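Local structure of soluble lytic murein transglycosylase (Pseudomonas aeruginosa, 5OHU) at residues Q36-L41 with P63-D68; H89-Q94 with T410-E415. The protein turns over cell-wall peptidoglycan, acting both exolytically and endolytically, as a lytic transglycosylase of the Slt family. All blocks are in the same frame, centred on the assembly; numbering follows the deposited sequence.

Contact 1 (Q36-L41 with P63-D68); sequences QAKAAL and PYLAYD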
loop_
_atom_site.group_PDB
_atom_site.type_symbol
_atom_site.label_atom_id
_atom_site.label_comp_id
_atom_site.label_asym_id
_atom_site.label_seq_id
_atom_site.Cartn_x
_atom_site.Cartn_y
_atom_site.Cartn_z
ATOM N N GLN A 36 -21.966 32.613 6.574
ATOM C CA GLN A 36 -23.150 33.099 5.876
ATOM C C GLN A 36 -23.129 32.660 4.421
ATOM O O GLN A 36 -24.028 31.950 3.955
ATOM C CB GLN A 36 -23.239 34.624 5.971
ATOM C CG GLN A 36 -24.222 35.228 4.968
ATOM C CD GLN A 36 -24.797 36.552 5.425
ATOM O OE1 GLN A 36 -24.275 37.190 6.343
ATOM N NE2 GLN A 36 -25.887 36.970 4.789
ATOM N N ALA A 37 -22.082 33.060 3.694
ATOM C CA ALA A 37 -21.999 32.747 2.274
ATOM C C ALA A 37 -21.960 31.246 2.027
ATOM O O ALA A 37 -22.481 30.774 1.011
ATOM C CB ALA A 37 -20.778 33.429 1.659
ATOM N N LYS A 38 -21.349 30.478 2.930
ATOM C CA LYS A 38 -21.398 29.026 2.797
ATOM C C LYS A 38 -22.833 28.528 2.823
ATOM O O LYS A 38 -23.244 27.729 1.972
ATOM C CB LYS A 38 -20.599 28.348 3.909
ATOM C CG LYS A 38 -20.500 26.849 3.680
ATOM C CD LYS A 38 -19.843 26.089 4.828
ATOM C CE LYS A 38 -18.593 26.779 5.337
ATOM N NZ LYS A 38 -17.444 26.253 4.547
ATOM N N ALA A 39 -23.607 28.986 3.809
ATOM C CA ALA A 39 -25.007 28.592 3.908
ATOM C C ALA A 39 -25.758 28.905 2.619
ATOM O O ALA A 39 -26.395 28.024 2.029
ATOM C CB ALA A 39 -25.659 29.292 5.099
ATOM N N ALA A 40 -25.678 30.156 2.157
ATOM C CA ALA A 40 -26.375 30.539 0.933
ATOM C C ALA A 40 -25.874 29.739 -0.265
ATOM O O ALA A 40 -26.674 29.267 -1.082
ATOM C CB ALA A 40 -26.217 32.040 0.690
ATOM N N LEU A 41 -24.552 29.574 -0.382
ATOM C CA LEU A 41 -23.994 28.779 -1.474
ATOM C C LEU A 41 -24.506 27.352 -1.439
ATOM O O LEU A 41 -24.725 26.737 -2.488
ATOM C CB LEU A 41 -22.463 28.773 -1.417
ATOM C CG LEU A 41 -21.762 29.752 -2.342
ATOM C CD1 LEU A 41 -21.890 29.317 -3.769
ATOM C CD2 LEU A 41 -22.390 31.080 -2.180
ATOM N N PRO A 63 -11.181 30.688 -0.936
ATOM C CA PRO A 63 -11.138 29.973 -2.216
ATOM C C PRO A 63 -12.094 28.793 -2.295
ATOM O O PRO A 63 -12.440 28.385 -3.413
ATOM C CB PRO A 63 -9.677 29.523 -2.317
ATOM C CG PRO A 63 -8.934 30.542 -1.551
ATOM C CD PRO A 63 -9.821 30.925 -0.409
ATOM N N TYR A 64 -12.526 28.230 -1.158
ATOM C CA TYR A 64 -13.489 27.132 -1.195
ATOM C C TYR A 64 -14.868 27.610 -1.649
ATOM O O TYR A 64 -15.552 26.914 -2.405
ATOM C CB TYR A 64 -13.568 26.449 0.170
ATOM C CG TYR A 64 -12.495 25.390 0.370
ATOM C CD1 TYR A 64 -11.159 25.742 0.459
ATOM C CD2 TYR A 64 -12.822 24.046 0.464
ATOM C CE1 TYR A 64 -10.178 24.795 0.628
ATOM C CE2 TYR A 64 -11.841 23.074 0.638
ATOM C CZ TYR A 64 -10.516 23.464 0.723
ATOM O OH TYR A 64 -9.513 22.544 0.899
ATOM N N LEU A 65 -15.293 28.793 -1.212
ATOM C CA LEU A 65 -16.571 29.320 -1.686
ATOM C C LEU A 65 -16.486 29.708 -3.154
ATOM O O LEU A 65 -17.370 29.369 -3.948
ATOM C CB LEU A 65 -17.008 30.512 -0.843
ATOM C CG LEU A 65 -17.176 30.229 0.652
ATOM C CD1 LEU A 65 -17.680 31.486 1.375
ATOM C CD2 LEU A 65 -18.118 29.053 0.885
ATOM N N ALA A 66 -15.436 30.446 -3.520
ATOM C CA ALA A 66 -15.148 30.699 -4.924
ATOM C C ALA A 66 -15.204 29.415 -5.739
ATOM O O ALA A 66 -15.777 29.385 -6.832
ATOM C CB ALA A 66 -13.774 31.356 -5.058
ATOM N N TYR A 67 -14.618 28.339 -5.217
ATOM C CA TYR A 67 -14.592 27.082 -5.952
ATOM C C TYR A 67 -15.999 26.542 -6.164
ATOM O O TYR A 67 -16.339 26.086 -7.259
ATOM C CB TYR A 67 -13.730 26.067 -5.204
ATOM C CG TYR A 67 -13.700 24.705 -5.840
ATOM C CD1 TYR A 67 -14.694 23.767 -5.575
ATOM C CD2 TYR A 67 -12.678 24.350 -6.703
ATOM C CE1 TYR A 67 -14.664 22.511 -6.150
ATOM C CE2 TYR A 67 -12.645 23.105 -7.286
ATOM C CZ TYR A 67 -13.641 22.186 -7.006
ATOM O OH TYR A 67 -13.592 20.938 -7.581
ATOM N N ASP A 68 -16.822 26.544 -5.116
ATOM C CA ASP A 68 -18.176 26.020 -5.262
ATOM C C ASP A 68 -18.980 26.863 -6.240
ATOM O O ASP A 68 -19.686 26.337 -7.106
ATOM C CB ASP A 68 -18.876 25.959 -3.904
ATOM C CG ASP A 68 -18.148 25.084 -2.907
ATOM O OD1 ASP A 68 -17.548 24.068 -3.315
ATOM O OD2 ASP A 68 -18.172 25.421 -1.705
#

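Contact 2 (H89-Q94 with T410-E415); sequences HGDLPQ and TRRAME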
loop_
_atom_site.group_PDB
_atom_site.type_symbol
_atom_site.label_atom_id
_atom_site.label_comp_id
_atom_site.label_asym_id
_atom_site.label_seq_id
_atom_site.Cartn_x
_atom_site.Cartn_y
_atom_site.Cartn_z
ATOM N N HIS A 89 -5.293 29.612 -7.863
ATOM C CA HIS A 89 -5.738 28.705 -6.816
ATOM C C HIS A 89 -5.416 27.268 -7.178
ATOM O O HIS A 89 -6.170 26.359 -6.831
ATOM C CB HIS A 89 -7.234 28.877 -6.549
ATOM C CG HIS A 89 -7.601 30.236 -6.069
ATOM N ND1 HIS A 89 -6.796 30.968 -5.225
ATOM C CD2 HIS A 89 -8.678 31.014 -6.325
ATOM C CE1 HIS A 89 -7.366 32.132 -4.966
ATOM N NE2 HIS A 89 -8.510 32.186 -5.621
ATOM N N GLY A 90 -4.301 27.057 -7.888
ATOM C CA GLY A 90 -3.869 25.731 -8.294
ATOM C C GLY A 90 -3.483 24.821 -7.149
ATOM O O GLY A 90 -3.231 23.631 -7.382
ATOM N N ASP A 91 -3.443 25.346 -5.927
ATOM C CA ASP A 91 -3.021 24.598 -4.751
ATOM C C ASP A 91 -4.179 23.977 -3.985
ATOM O O ASP A 91 -3.931 23.207 -3.050
ATOM C CB ASP A 91 -2.229 25.506 -3.801
ATOM C CG ASP A 91 -3.082 26.611 -3.222
ATOM O OD1 ASP A 91 -3.915 27.172 -3.976
ATOM O OD2 ASP A 91 -2.930 26.917 -2.017
ATOM N N LEU A 92 -5.417 24.300 -4.334
ATOM C CA LEU A 92 -6.550 23.664 -3.679
ATOM C C LEU A 92 -6.487 22.153 -3.888
ATOM O O LEU A 92 -6.184 21.687 -4.997
ATOM C CB LEU A 92 -7.873 24.207 -4.212
ATOM C CG LEU A 92 -8.212 25.641 -3.808
ATOM C CD1 LEU A 92 -9.605 26.023 -4.295
ATOM C CD2 LEU A 92 -8.098 25.796 -2.301
ATOM N N PRO A 93 -6.740 21.361 -2.841
ATOM C CA PRO A 93 -6.682 19.896 -3.004
ATOM C C PRO A 93 -7.612 19.386 -4.083
ATOM O O PRO A 93 -7.281 18.410 -4.767
ATOM C CB PRO A 93 -7.094 19.363 -1.620
ATOM C CG PRO A 93 -6.842 20.516 -0.670
ATOM C CD PRO A 93 -7.142 21.762 -1.480
ATOM N N GLN A 94 -8.765 20.026 -4.264
ATOM C CA GLN A 94 -9.793 19.541 -5.176
ATOM C C GLN A 94 -9.707 20.159 -6.571
ATOM O O GLN A 94 -10.593 19.910 -7.395
ATOM C CB GLN A 94 -11.182 19.796 -4.579
ATOM C CG GLN A 94 -11.594 21.252 -4.535
ATOM C CD GLN A 94 -11.115 21.974 -3.281
ATOM O OE1 GLN A 94 -10.094 21.619 -2.691
ATOM N NE2 GLN A 94 -11.873 22.978 -2.855
ATOM N N THR A 410 -1.387 25.475 4.655
ATOM C CA THR A 410 -1.281 25.358 6.107
ATOM C C THR A 410 -2.322 26.227 6.809
ATOM O O THR A 410 -3.058 25.755 7.687
ATOM C CB THR A 410 0.138 25.733 6.544
ATOM O OG1 THR A 410 1.072 24.816 5.955
ATOM C CG2 THR A 410 0.275 25.700 8.058
ATOM N N ARG A 411 -2.398 27.505 6.426
ATOM C CA ARG A 411 -3.398 28.397 6.998
ATOM C C ARG A 411 -4.804 27.859 6.776
ATOM O O ARG A 411 -5.633 27.870 7.692
ATOM C CB ARG A 411 -3.243 29.789 6.394
ATOM C CG ARG A 411 -1.963 30.490 6.818
ATOM C CD ARG A 411 -1.359 31.284 5.676
ATOM N NE ARG A 411 -2.095 32.520 5.425
ATOM C CZ ARG A 411 -1.722 33.720 5.860
ATOM N NH1 ARG A 411 -0.607 33.858 6.569
ATOM N NH2 ARG A 411 -2.462 34.783 5.580
ATOM N N ARG A 412 -5.086 27.366 5.568
ATOM C CA ARG A 412 -6.381 26.749 5.323
ATOM C C ARG A 412 -6.591 25.548 6.238
ATOM O O ARG A 412 -7.677 25.371 6.801
ATOM C CB ARG A 412 -6.505 26.349 3.848
ATOM C CG ARG A 412 -6.650 27.549 2.884
ATOM C CD ARG A 412 -7.219 27.155 1.502
ATOM N NE ARG A 412 -6.470 26.081 0.851
ATOM C CZ ARG A 412 -5.412 26.273 0.065
ATOM N NH1 ARG A 412 -4.975 27.505 -0.177
ATOM N NH2 ARG A 412 -4.785 25.232 -0.483
ATOM N N ALA A 413 -5.553 24.724 6.421
ATOM C CA ALA A 413 -5.676 23.563 7.299
ATOM C C ALA A 413 -5.865 23.988 8.754
ATOM O O ALA A 413 -6.687 23.403 9.477
ATOM C CB ALA A 413 -4.453 22.658 7.152
ATOM N N MET A 414 -5.118 25.003 9.199
ATOM C CA MET A 414 -5.306 25.534 10.546
ATOM C C MET A 414 -6.753 25.946 10.776
ATOM O O MET A 414 -7.385 25.531 11.751
ATOM C CB MET A 414 -4.387 26.735 10.779
ATOM C CG MET A 414 -2.906 26.434 10.798
ATOM S SD MET A 414 -2.462 25.416 12.203
ATOM C CE MET A 414 -0.671 25.477 12.117
ATOM N N GLU A 415 -7.292 26.773 9.880
ATOM C CA GLU A 415 -8.644 27.285 10.072
ATOM C C GLU A 415 -9.670 26.164 10.026
ATOM O O GLU A 415 -10.613 26.153 10.822
ATOM C CB GLU A 415 -8.962 28.345 9.022
ATOM C CG GLU A 415 -10.276 29.041 9.266
ATOM C CD GLU A 415 -10.317 29.703 10.624
ATOM O OE1 GLU A 415 -9.321 30.366 10.989
ATOM O OE2 GLU A 415 -11.337 29.544 11.331
#

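Contact 1 (Q36-L41 with P63-D68)
A37 meets L65 where helix 33-41 lies on helix 62-72, and the contact shows how one branched side chain can join two helices. The methyl CB of A37 points at the second helix and touches CD1 of L65 at 3.7 Å. At K38, the next residue, the other branch takes over: CD2 of L65 lies 3.8 Å from K38 CA and 4.0 Å from K38 CB, resting on the root of the lysine. The fork of L65 thus spreads over two consecutive residues, its CG anti to its own carbonyl carbon (chi1 -59°), which carries both methyls out to the neighbouring helix. The small A37 is consistent with the close approach of the backbones, K38 CA and L65 CA being 6.6 Å apart. Beyond CB the K38 chain runs past L65 CD2, bent at chi3 and chi4, and its NZ hydrogen-bonds Y34 OH on its own helix; D68 OD2 stays 6.3 Å from that NZ, too far for a salt bridge. One turn on, L41 points toward the second helix and packs on Y49. With Y49 of the intervening helix 47-52 also against L65, this is helix-on-helix packing near the N-terminus, consistent with the all-helical superhelix of Slt70-like transglycosylases.

Contact 2 (H89-Q94 with T410-E415)
R412 reaches from helix 408-418 to D91 in the loop between helices 79-88 and 95-108, and both terminal nitrogens of its guanidinium settle on a single oxygen. NH1 bonds D91 OD2 at 2.8 Å, with an N-H...O angle of 148°, and NH2 bonds D91 OD2 at 2.9 Å, bent a little more. The oxygen sits almost exactly in the guanidinium plane, at the edge between the two nitrogens. Seen from the acid the fit is skewed: the two planes stand 80° apart, and both donors arrive from the same face of the carboxylate, NH1 on the syn side and NH2 from well above the plane. OD1 is therefore no second partner, lying 4.0 Å from R412 NH1.

The tight part of the contact is around the guanidinium. L92 lays CD2 over one face, 3.6 Å from R412 NE and displaced toward the rim, its side chain crossing the arginine at about a right angle. Outside the two segments, P60 also packs on R412, and NE makes a salt bridge to E428 of helix 422-433. The packing is looser toward P93, whose CD comes obliquely to 4.3 Å from R412 NH2. The acid itself is held closely, but it is partly exposed, and solvent-exposed G90 precedes it in the type I turn from H89 to L92.

The backbones stay well apart, L92 CA and R412 CA being 9.5 Å from each other, so the long arginine side chain, bent at chi3 (-54°), bridges the gap. A buried positive charge shared between two carboxylates and roofed by a leucine methyl would probably remain ionised, and it ties an N-terminal loop electrostatically to a helix more than 300 residues later.

How the contacts relate
Helix 62-72 is the shared element: L65 on one flank serves contact 1, while Y64 and Y67 turn to the loop of contact 2, whose centre is 15 Å from that of contact 1. Y67 OH probably hydrogen-bonds Q94 O at 3.2 Å, and Y64 CE1 packs on L92 CD2 at 3.7 Å. Y64 OH also hydrogen-bonds E428 OE1, the same oxygen that pairs with R412, so the tyrosine and the arginine meet at one carboxylate. Contact 1 closes locally in sequence, whereas contact 2 joins distant parts of the chain. Both join helices or helix-linking loops, segment 410-415 falling in the Slt L domain, and no ligand takes part in either.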